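Local structure of lipolytic protein G-D-S-L family (4RW0) at residues E27-S32 against L173-A178; H69-C74 against E180-L185. The protein probably hydrolyses ester bonds of lipid or other acylated substrates, as a bacterial member of the SGNH-hydrolase clan of lipases and acylhydrolases. All blocks are in the same frame, centred on the assembly; numbering follows the deposited sequence.

Contact 1: E27-S32 against L173-A178; sequences EICDAS and LMAYKA. With NA (sodium ion), chain D.
The first torsion of Ile28 (-67°) swings CG2 opposite the backbone N, and that of Cys29 turns SG away from the carbonyl carbon, presenting a methyl and a sulfur from helix 25-32 to the small side chains of helix 168-182. The principle illustrated is helix packing through alanine. Ile28 CG2 meets Ala175 CB at 3.5 Å, and Ile28 CB follows at 3.7 Å, so the branch point as well as its methyl bears on the alanine. Cys29 SG lies 3.9 Å from Ala178 CB and 3.8 Å from Ala175 O, against one patch of the partner helix formed by that methyl and carbonyl oxygen. The axes of 27-32 and 173-178 approach to 9.2 Å and cross at -52°, with Cys29 and Ala175 nearest in the backbone. On helix 25-32, Ser32 OG donates to Ile28 O at 2.7 Å from above the carbonyl plane. Away from the interface, Asp30 O binds the sodium ion at 2.4 Å; Ile33 O and Val36 O complete the protein ligands, tying the helix end to the start of strand 36-40. Trp25 also packs on Ala175 and Ala178, while Met174 reaches Phe145 of helix 145-154, on another side of helix 168-182.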
loop_
_atom_site.group_PDB
_atom_site.type_symbol
_atom_site.label_atom_id
_atom_site.label_comp_id
_atom_site.label_asym_id
_atom_site.label_seq_id
_atom_site.Cartn_x
_atom_site.Cartn_y
_atom_site.Cartn_z
ATOM N N GLU A 27 5.534 6.443 -8.302
ATOM C CA GLU A 27 6.289 7.002 -9.340
ATOM C C GLU A 27 7.448 7.872 -8.879
ATOM O O GLU A 27 8.513 7.872 -9.495
ATOM C CB GLU A 27 5.325 7.739 -10.274
ATOM C CG GLU A 27 4.515 6.818 -11.190
ATOM C CD GLU A 27 3.373 6.081 -10.494
ATOM O OE1 GLU A 27 2.797 6.625 -9.526
ATOM O OE2 GLU A 27 3.045 4.948 -10.919
ATOM N N ILE A 28 7.234 8.593 -7.787
ATOM C CA ILE A 28 8.310 9.321 -7.091
ATOM C C ILE A 28 9.417 8.345 -6.708
ATOM O O ILE A 28 10.605 8.602 -6.944
ATOM C CB ILE A 28 7.751 10.112 -5.853
ATOM C CG1 ILE A 28 6.837 11.220 -6.360
ATOM C CG2 ILE A 28 8.897 10.726 -5.112
ATOM C CD1 ILE A 28 6.082 11.951 -5.269
ATOM N N CYS A 29 9.043 7.196 -6.169
ATOM C CA CYS A 29 10.035 6.233 -5.781
ATOM C C CYS A 29 10.804 5.727 -6.997
ATOM O O CYS A 29 12.037 5.634 -6.976
ATOM C CB CYS A 29 9.476 5.069 -5.019
ATOM S SG CYS A 29 8.828 5.407 -3.410
ATOM N N ASP A 30 10.106 5.486 -8.088
ATOM C CA ASP A 30 10.766 4.965 -9.249
ATOM C C ASP A 30 11.815 5.967 -9.835
ATOM O O ASP A 30 12.886 5.536 -10.379
ATOM C CB ASP A 30 9.743 4.676 -10.336
ATOM C CG ASP A 30 10.349 3.919 -11.518
ATOM O OD1 ASP A 30 10.614 2.740 -11.462
ATOM O OD2 ASP A 30 10.565 4.520 -12.530
ATOM N N ALA A 31 11.467 7.258 -9.732
ATOM C CA ALA A 31 12.333 8.329 -10.222
ATOM C C ALA A 31 13.463 8.543 -9.246
ATOM O O ALA A 31 14.501 9.122 -9.614
ATOM C CB ALA A 31 11.546 9.627 -10.428
ATOM N N SER A 32 13.325 8.087 -8.012
ATOM C CA SER A 32 14.388 8.307 -7.037
ATOM C C SER A 32 15.411 7.217 -6.944
ATOM O O SER A 32 16.452 7.443 -6.362
ATOM C CB SER A 32 13.817 8.470 -5.627
ATOM O OG SER A 32 12.818 9.479 -5.648
ATOM N N LEU A 173 5.263 12.801 1.020
ATOM C CA LEU A 173 5.616 12.282 2.334
ATOM C C LEU A 173 5.558 10.742 2.364
ATOM O O LEU A 173 6.395 10.085 2.958
ATOM C CB LEU A 173 4.712 12.864 3.409
ATOM C CG LEU A 173 4.878 14.395 3.643
ATOM C CD1 LEU A 173 3.898 14.950 4.681
ATOM C CD2 LEU A 173 6.288 14.745 4.054
HETATM N N MSE A 174 4.589 10.175 1.655
HETATM C CA MSE A 174 4.476 8.698 1.566
HETATM C C MSE A 174 5.649 8.160 0.839
HETATM O O MSE A 174 6.213 7.210 1.260
HETATM C CB MSE A 174 3.139 8.335 0.886
HETATM C CG MSE A 174 1.905 8.520 1.715
HETATM SE SE MSE A 174 0.285 8.056 0.662
HETATM C CE MSE A 174 0.451 6.078 0.560
ATOM N N ALA A 175 6.071 8.810 -0.240
ATOM C CA ALA A 175 7.227 8.345 -1.033
ATOM C C ALA A 175 8.487 8.306 -0.174
ATOM O O ALA A 175 9.218 7.346 -0.209
ATOM C CB ALA A 175 7.460 9.284 -2.243
ATOM N N TYR A 176 8.709 9.353 0.598
ATOM C CA TYR A 176 9.871 9.387 1.531
ATOM C C TYR A 176 9.826 8.263 2.515
ATOM O O TYR A 176 10.837 7.556 2.735
ATOM C CB TYR A 176 10.025 10.742 2.245
ATOM C CG TYR A 176 9.938 11.931 1.356
ATOM C CD1 TYR A 176 10.413 11.901 0.074
ATOM C CD2 TYR A 176 9.458 13.128 1.827
ATOM C CE1 TYR A 176 10.339 13.005 -0.764
ATOM C CE2 TYR A 176 9.405 14.245 1.022
ATOM C CZ TYR A 176 9.824 14.162 -0.270
ATOM O OH TYR A 176 9.754 15.273 -1.094
ATOM N N LYS A 177 8.662 8.028 3.064
ATOM C CA LYS A 177 8.539 6.947 4.027
ATOM C C LYS A 177 8.756 5.583 3.350
ATOM O O LYS A 177 9.422 4.757 3.906
ATOM C CB LYS A 177 7.165 6.969 4.626
ATOM C CG LYS A 177 6.936 5.946 5.710
ATOM C CD LYS A 177 7.850 6.189 6.913
ATOM C CE LYS A 177 7.211 5.606 8.143
ATOM N NZ LYS A 177 7.991 6.063 9.319
ATOM N N ALA A 178 8.273 5.394 2.110
ATOM C CA ALA A 178 8.493 4.089 1.373
ATOM C C ALA A 178 9.960 3.915 1.013
ATOM O O ALA A 178 10.523 2.822 1.078
ATOM C CB ALA A 178 7.672 4.106 0.076
HETATM NA NA NA D . 13.979 3.477 -11.115
#

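Contact 2: H69-C74 against E180-L185; sequences HIFLMC and EVFTRL
Leu185 and His69 meet on one side of the parallel sheet of this SGNH-type alpha/beta/alpha fold, where the last residue of the chain, coming from the region of helix 168-182, covers the start of the central strand 69-73. From Leu185 CB the chain runs to CG, held anti to the carbonyl carbon (chi1 -51°), and there divides, CD1 going over the imidazole and CD2 past its edge. CD1 sits almost exactly above the ring centre, 3.9 Å from the centroid and 6° off the normal, a CH-pi contact over one face. Leu185 CD2, on the same side of the ring but displaced outward, lies by the edge formed by NE2 and CD2 of His69, 3.9 Å from NE2 and 4.1 Å from CD2. The two side chains approach from opposite directions, so it is their ends that meet. A type I turn from Phe182 to Leu185 carries the chain end back toward the strand. Within the ring, ND1 has a weak hydrogen bond to Thr67 O, which may help fix its rotation. Were His69 replaced by an alanine, Leu185 CD1 would probably lose the ring face it lies on and CD2 the edge beside it, opening a gap at the start of the strand. Deeper along the strand, aromatic packing takes over: Phe71 also stands edge-to-face with Trp25, and Phe182 with Phe38, which links the pair to helix 25-32 and strand 36-40. Between the two phenylalanines the approach is looser, with Phe71 CD1 at the edge of the Phe182 ring, near its plane, and 4.5 Å from CZ.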
loop_
_atom_site.group_PDB
_atom_site.type_symbol
_atom_site.label_atom_id
_atom_site.label_comp_id
_atom_site.label_asym_id
_atom_site.label_seq_id
_atom_site.Cartn_x
_atom_site.Cartn_y
_atom_site.Cartn_z
ATOM N N HIS A 69 10.501 -8.042 -5.432
ATOM C CA HIS A 69 9.627 -7.704 -4.345
ATOM C C HIS A 69 8.242 -7.332 -4.859
ATOM O O HIS A 69 8.071 -6.833 -5.984
ATOM C CB HIS A 69 10.262 -6.544 -3.477
ATOM C CG HIS A 69 11.453 -7.009 -2.677
ATOM N ND1 HIS A 69 12.690 -7.246 -3.248
ATOM C CD2 HIS A 69 11.609 -7.237 -1.350
ATOM C CE1 HIS A 69 13.546 -7.629 -2.318
ATOM N NE2 HIS A 69 12.906 -7.662 -1.163
ATOM N N ILE A 70 7.264 -7.606 -4.048
ATOM C CA ILE A 70 5.865 -7.372 -4.343
ATOM C C ILE A 70 5.293 -6.540 -3.215
ATOM O O ILE A 70 5.184 -6.986 -2.069
ATOM C CB ILE A 70 5.081 -8.660 -4.517
ATOM C CG1 ILE A 70 5.711 -9.492 -5.586
ATOM C CG2 ILE A 70 3.606 -8.403 -4.812
ATOM C CD1 ILE A 70 5.279 -10.901 -5.602
ATOM N N PHE A 71 4.896 -5.311 -3.547
ATOM C CA PHE A 71 4.250 -4.453 -2.577
ATOM C C PHE A 71 2.721 -4.617 -2.632
ATOM O O PHE A 71 2.194 -4.665 -3.708
ATOM C CB PHE A 71 4.629 -2.980 -2.889
ATOM C CG PHE A 71 3.780 -1.974 -2.103
ATOM C CD1 PHE A 71 4.171 -1.586 -0.818
ATOM C CD2 PHE A 71 2.558 -1.548 -2.559
ATOM C CE1 PHE A 71 3.421 -0.724 -0.086
ATOM C CE2 PHE A 71 1.780 -0.668 -1.787
ATOM C CZ PHE A 71 2.221 -0.289 -0.529
ATOM N N LEU A 72 2.027 -4.720 -1.510
ATOM C CA LEU A 72 0.595 -4.848 -1.445
ATOM C C LEU A 72 0.048 -3.854 -0.401
ATOM O O LEU A 72 0.547 -3.733 0.719
ATOM C CB LEU A 72 0.174 -6.217 -0.876
ATOM C CG LEU A 72 0.803 -7.395 -1.501
ATOM C CD1 LEU A 72 0.374 -8.643 -0.764
ATOM C CD2 LEU A 72 0.320 -7.391 -2.938
HETATM N N MSE A 73 -1.055 -3.257 -0.733
HETATM C CA MSE A 73 -1.784 -2.430 0.232
HETATM C C MSE A 73 -3.204 -2.243 -0.216
HETATM O O MSE A 73 -3.453 -1.788 -1.374
HETATM C CB MSE A 73 -1.056 -1.053 0.368
HETATM C CG MSE A 73 -1.865 -0.192 1.282
HETATM SE SE MSE A 73 -0.919 1.567 1.622
HETATM C CE MSE A 73 -0.906 2.413 -0.190
ATOM N N CYS A 74 -4.201 -2.527 0.639
ATOM C CA CYS A 74 -5.591 -2.378 0.218
ATOM C C CYS A 74 -6.543 -2.419 1.427
ATOM O O CYS A 74 -6.129 -2.688 2.537
ATOM C CB CYS A 74 -5.939 -3.510 -0.769
ATOM S SG CYS A 74 -7.166 -3.062 -2.008
ATOM N N GLU A 180 12.466 4.700 2.784
ATOM C CA GLU A 180 13.242 4.219 3.898
ATOM C C GLU A 180 13.355 2.693 3.813
ATOM O O GLU A 180 14.355 2.159 4.236
ATOM C CB GLU A 180 12.638 4.591 5.216
ATOM C CG GLU A 180 12.598 6.097 5.511
ATOM C CD GLU A 180 11.818 6.405 6.836
ATOM O OE1 GLU A 180 11.852 5.573 7.769
ATOM O OE2 GLU A 180 11.111 7.455 6.933
ATOM N N VAL A 181 12.372 2.020 3.212
ATOM C CA VAL A 181 12.411 0.535 3.039
ATOM C C VAL A 181 13.021 0.184 1.735
ATOM O O VAL A 181 13.970 -0.621 1.682
ATOM C CB VAL A 181 10.989 -0.024 3.103
ATOM C CG1 VAL A 181 10.891 -1.457 2.519
ATOM C CG2 VAL A 181 10.476 0.029 4.511
ATOM N N PHE A 182 12.579 0.822 0.634
ATOM C CA PHE A 182 13.029 0.419 -0.698
ATOM C C PHE A 182 14.502 0.645 -0.953
ATOM O O PHE A 182 15.118 -0.075 -1.748
ATOM C CB PHE A 182 12.263 1.113 -1.853
ATOM C CG PHE A 182 10.785 0.818 -1.906
ATOM C CD1 PHE A 182 10.279 -0.453 -1.630
ATOM C CD2 PHE A 182 9.912 1.790 -2.316
ATOM C CE1 PHE A 182 8.910 -0.704 -1.729
ATOM C CE2 PHE A 182 8.538 1.554 -2.385
ATOM C CZ PHE A 182 8.050 0.299 -2.085
ATOM N N THR A 183 15.054 1.688 -0.355
ATOM C CA THR A 183 16.452 2.032 -0.541
ATOM C C THR A 183 17.404 1.016 0.109
ATOM O O THR A 183 18.543 0.873 -0.302
ATOM C CB THR A 183 16.713 3.467 0.003
ATOM O OG1 THR A 183 16.034 4.393 -0.852
ATOM C CG2 THR A 183 18.094 3.795 -0.114
ATOM N N ARG A 184 16.948 0.322 1.119
ATOM C CA ARG A 184 17.774 -0.609 1.830
ATOM C C ARG A 184 17.662 -2.035 1.263
ATOM O O ARG A 184 18.257 -2.945 1.809
ATOM C CB ARG A 184 17.358 -0.627 3.307
ATOM C CG ARG A 184 17.726 0.585 4.165
ATOM C CD ARG A 184 17.219 0.315 5.595
ATOM N NE ARG A 184 17.474 1.375 6.582
ATOM C CZ ARG A 184 18.472 1.382 7.477
ATOM N NH1 ARG A 184 19.367 0.396 7.522
ATOM N NH2 ARG A 184 18.586 2.399 8.329
ATOM N N LEU A 185 16.875 -2.249 0.212
ATOM C CA LEU A 185 16.805 -3.562 -0.429
ATOM C C LEU A 185 18.024 -3.711 -1.348
ATOM O O LEU A 185 18.599 -4.799 -1.393
ATOM C CB LEU A 185 15.514 -3.757 -1.247
ATOM C CG LEU A 185 14.191 -3.450 -0.552
ATOM C CD1 LEU A 185 13.062 -3.523 -1.576
ATOM C CD2 LEU A 185 13.898 -4.384 0.601
#

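Overall arrangement
The two contacts illustrate how the C-terminal part of one helix can be held at two neighbouring points. Both use the C-terminal part of the chain around helix 168-182, and their centres lie 10 Å apart. Contact 1 joins the helix to its neighbour 25-32 within one layer, whereas contact 2 joins it to strand 69-73 in the middle of the five-stranded parallel sheet. Along the chain the segments alternate, 27-32, 69-74, 173-178 and 180-185, so the end of the protein packs against two parts made much earlier. The contacts touch directly, Cys29 SG lying 3.9 Å from Phe182 CD2, so the packing between the two helices runs on into the packing against the sheet.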